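Local coordinates for protein Ara h 8 allergen isoform (Arachis hypogaea, PDB 6V8M) that binds the dye 8-anilino-1-naphthalene sulfonate and, as a PR-10 (Bet v 1 family) allergen, probably carries small hydrophobic ligands such as plant hormones, at residues L19-T23 with V24-D28; A73-E76 with A77-T80. One frame throughout, in Å; residues are numbered along the deposited sequence.

Interaction 1. Residues L19-T23 with V24-D28; sequences LFKAT and VVDGD
Val24 meets the Phe20 ring over one of its faces: CB of Val24 lies 3.9 Å from the centroid of the Phe20 ring and only 15° off the ring normal, which is the geometry of a CH-pi contact. Its two methyls divide the ring between them, CG1 resting 3.6 Å from Phe20 CZ while CG2 reaches CD1 and CE1. Phe20 offers this face because its CG stands anti to the backbone N (chi1 -171°), beside its carbonyl carbon; Val24 N donates to Phe20 O at 2.9 Å. A water donates to Thr23 O and, weakly, to Val24 O. Val25 follows the same ring round, its CG2 3.8 Å from Phe20 CE2, the two side chains crossing at about a right angle. Val25 N also bonds to Phe20 O at 3.2 Å, so this one carbonyl accepts both an i+4 and an i+5 amide. At Asp26 the i+5 spacing is the one used: Asp26 N donates to Lys21 O over 2.8 Å in a pi-type turn, with a C=O...N angle of 170°. The Asp26 side chain crosses that of Lys21 at a slant, OD2 3.7 Å from Lys21 NZ, a long salt bridge. Gly27 closes the junction through a CA-H...O contact, its CA 3.5 Å from Thr23 O, and then starts helix 27-34. On the side of the helix facing helix 129-152, Ala22 and Thr23 pack on Ile146, and Thr23 also touches Phe143. The chemistry thus changes along the helix end: backbone bonds widen from i+4 to i+5, Val24 covers one face of Phe20 and Val25 adds a further apolar contact, and the long Lys21-Asp26 pair probably adds only a modest electrostatic attraction where helix 16-25 gives way to the next helix.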
# COMPACT_ATOMS: atom_id res chain seq x y z
N LEU A 19 3.09 14.64 -1.54
CA LEU A 19 2.64 13.39 -0.87
C LEU A 19 2.77 12.19 -1.83
O LEU A 19 3.25 11.15 -1.40
CB LEU A 19 1.20 13.57 -0.39
CG LEU A 19 0.66 12.45 0.49
CD1 LEU A 19 1.58 12.20 1.69
CD2 LEU A 19 -0.76 12.82 0.94
N PHE A 20 2.46 12.36 -3.11
CA PHE A 20 2.59 11.29 -4.13
C PHE A 20 4.06 10.92 -4.33
O PHE A 20 4.41 9.72 -4.45
CB PHE A 20 1.94 11.71 -5.44
CG PHE A 20 1.84 10.60 -6.45
CD1 PHE A 20 0.85 9.64 -6.35
CD2 PHE A 20 2.80 10.46 -7.43
CE1 PHE A 20 0.77 8.61 -7.26
CE2 PHE A 20 2.72 9.42 -8.35
CZ PHE A 20 1.71 8.51 -8.27
N LYS A 21 4.92 11.93 -4.39
CA LYS A 21 6.37 11.70 -4.60
C LYS A 21 6.89 10.82 -3.46
O LYS A 21 7.65 9.87 -3.72
CB LYS A 21 7.13 13.02 -4.66
CG LYS A 21 8.62 12.86 -4.94
CD LYS A 21 9.30 14.13 -5.35
CE LYS A 21 10.78 13.92 -5.62
NZ LYS A 21 11.59 14.24 -4.42
N ALA A 22 6.53 11.13 -2.21
CA ALA A 22 7.05 10.39 -1.03
C ALA A 22 6.42 8.99 -0.96
O ALA A 22 7.15 8.03 -0.70
CB ALA A 22 6.79 11.20 0.20
N THR A 23 5.10 8.88 -1.10
CA THR A 23 4.39 7.60 -0.85
C THR A 23 4.55 6.64 -2.04
O THR A 23 4.56 5.42 -1.81
CB THR A 23 2.91 7.81 -0.53
OG1 THR A 23 2.26 8.52 -1.58
CG2 THR A 23 2.72 8.56 0.76
N VAL A 24 4.65 7.14 -3.26
CA VAL A 24 4.60 6.24 -4.44
C VAL A 24 5.94 6.28 -5.16
O VAL A 24 6.56 5.23 -5.30
CB VAL A 24 3.42 6.61 -5.35
CG1 VAL A 24 3.45 5.79 -6.62
CG2 VAL A 24 2.10 6.45 -4.61
N VAL A 25 6.38 7.46 -5.60
CA VAL A 25 7.59 7.53 -6.46
C VAL A 25 8.81 7.09 -5.64
O VAL A 25 9.58 6.27 -6.16
CB VAL A 25 7.74 8.92 -7.09
CG1 VAL A 25 8.97 9.04 -7.98
CG2 VAL A 25 6.49 9.29 -7.88
N ASP A 26 8.93 7.53 -4.39
CA ASP A 26 10.07 7.22 -3.48
C ASP A 26 9.68 6.19 -2.41
O ASP A 26 10.51 5.91 -1.51
CB ASP A 26 10.58 8.50 -2.80
CG ASP A 26 11.15 9.53 -3.77
OD1 ASP A 26 11.50 9.13 -4.90
OD2 ASP A 26 11.25 10.72 -3.39
N GLY A 27 8.49 5.61 -2.50
CA GLY A 27 7.96 4.71 -1.46
C GLY A 27 8.83 3.48 -1.28
O GLY A 27 8.98 3.08 -0.14
N ASP A 28 9.42 2.94 -2.34
CA ASP A 28 10.25 1.71 -2.21
C ASP A 28 11.49 1.99 -1.37
O ASP A 28 11.87 1.12 -0.58
CB ASP A 28 10.65 1.14 -3.58
CG ASP A 28 9.46 0.59 -4.34
OD1 ASP A 28 8.39 0.43 -3.73
OD2 ASP A 28 9.60 0.37 -5.56
O HOH W 1 5.03 2.84 -3.58

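Interaction 2. Residues A73-E76 with A77-T80; sequences AIDE and ATYT
Asp75 OD2 is gripped twice by Thr78. The Thr78 hydroxyl donates from OG1 at 2.8 Å and uses the anti lone pair of Asp75 OD2, away from the other carboxylate oxygen; Thr78 N donates to the same oxygen at 3.1 Å, also on its anti side but 26° out of the carboxylate plane. Two torsions make this possible: Asp75 CG is anti to its own N (chi1 -172°), swinging the carboxylate over the turn, while Thr78 holds OG1 between its N and carbonyl carbon, close to its own amide. Both donors therefore converge from a single residue, which should fix the rotation of the carboxylate and favour its charged form. Behind this grip the backbone closes as a hydrogen-bonded antiparallel pair, with Asp75 N to Thr80 O and Thr80 N to Asp75 O each 3.0 Å long. Ile74 CA adds a CA-H...O contact to Thr80 O at 3.4 Å. Within the turn, Tyr79 N donates to Glu76 O over 3.2 Å, from well above the carbonyl plane. Tyr79, the last residue of the type I turn that starts at Glu76, has positive phi and psi and lies with Thr80 opposite Asp75: a type I turn with a G1 beta bulge, forming the turn of the hairpin between strands 64-75 and 80-86 of the Bet v 1 sheet.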
# COMPACT_ATOMS: atom_id res chain seq x y z
N ALA A 73 -1.54 0.15 -11.88
CA ALA A 73 -1.56 1.44 -12.59
C ALA A 73 -0.74 2.44 -11.80
O ALA A 73 -0.77 2.38 -10.55
CB ALA A 73 -2.98 1.93 -12.80
N ILE A 74 -0.06 3.34 -12.49
CA ILE A 74 0.68 4.43 -11.81
C ILE A 74 0.70 5.64 -12.75
O ILE A 74 1.02 5.46 -13.94
CB ILE A 74 2.07 3.97 -11.36
CG1 ILE A 74 2.80 5.09 -10.62
CG2 ILE A 74 2.92 3.43 -12.51
CD1 ILE A 74 4.08 4.63 -9.96
N ASP A 75 0.31 6.80 -12.22
CA ASP A 75 0.24 8.03 -13.03
C ASP A 75 0.50 9.23 -12.12
O ASP A 75 -0.37 9.53 -11.28
CB ASP A 75 -1.08 8.14 -13.80
CG ASP A 75 -1.07 9.30 -14.78
OD1 ASP A 75 -0.38 9.21 -15.81
OD2 ASP A 75 -1.65 10.33 -14.46
N GLU A 76 1.62 9.91 -12.35
CA GLU A 76 2.04 11.08 -11.56
C GLU A 76 1.02 12.21 -11.70
O GLU A 76 0.71 12.81 -10.70
CB GLU A 76 3.42 11.58 -11.95
CG GLU A 76 4.52 10.86 -11.19
CD GLU A 76 5.93 11.37 -11.43
OE1 GLU A 76 6.87 10.61 -11.14
OE2 GLU A 76 6.07 12.52 -11.91
N ALA A 77 0.51 12.51 -12.89
CA ALA A 77 -0.30 13.72 -13.11
C ALA A 77 -1.63 13.60 -12.36
O ALA A 77 -2.14 14.64 -11.86
CB ALA A 77 -0.57 13.97 -14.55
N THR A 78 -2.16 12.38 -12.26
CA THR A 78 -3.46 12.13 -11.59
C THR A 78 -3.24 11.63 -10.15
O THR A 78 -4.23 11.35 -9.48
CB THR A 78 -4.32 11.14 -12.39
OG1 THR A 78 -3.64 9.89 -12.47
CG2 THR A 78 -4.67 11.67 -13.77
N TYR A 79 -1.99 11.49 -9.69
CA TYR A 79 -1.69 11.04 -8.32
C TYR A 79 -2.32 9.66 -8.07
O TYR A 79 -2.85 9.38 -7.00
CB TYR A 79 -2.20 12.04 -7.29
CG TYR A 79 -1.82 13.47 -7.56
CD1 TYR A 79 -0.51 13.87 -7.66
CD2 TYR A 79 -2.80 14.43 -7.71
CE1 TYR A 79 -0.18 15.19 -7.91
CE2 TYR A 79 -2.48 15.76 -7.93
CZ TYR A 79 -1.17 16.15 -8.01
OH TYR A 79 -0.90 17.48 -8.24
N THR A 80 -2.26 8.81 -9.08
CA THR A 80 -2.88 7.47 -9.12
C THR A 80 -1.84 6.39 -8.83
O THR A 80 -0.82 6.35 -9.50
CB THR A 80 -3.58 7.21 -10.46
OG1 THR A 80 -4.73 8.05 -10.42
CG2 THR A 80 -4.00 5.76 -10.61

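The centres of interactions 1 and 2 lie 11 Å apart, and the two contacts touch, although their segments are separated by about 45 residues and come in series along the chain. Interaction 1 spans the end of helix 16-25 and the start of helix 27-34, the pair that follows the first strand; interaction 2 is the turn of the hairpin between strands 64-75 and 80-86. Direct packing joins them: Phe20 CE1 is 3.4 Å from Tyr79 C, and Val24 CG1 is 3.6 Å from Ile74 CD1. The hairpin end of the antiparallel sheet is thereby packed against helix 16-25, which through Ala22 and Thr23 also meets helix 129-152, in the Bet v 1 fold that encloses the ligand pocket.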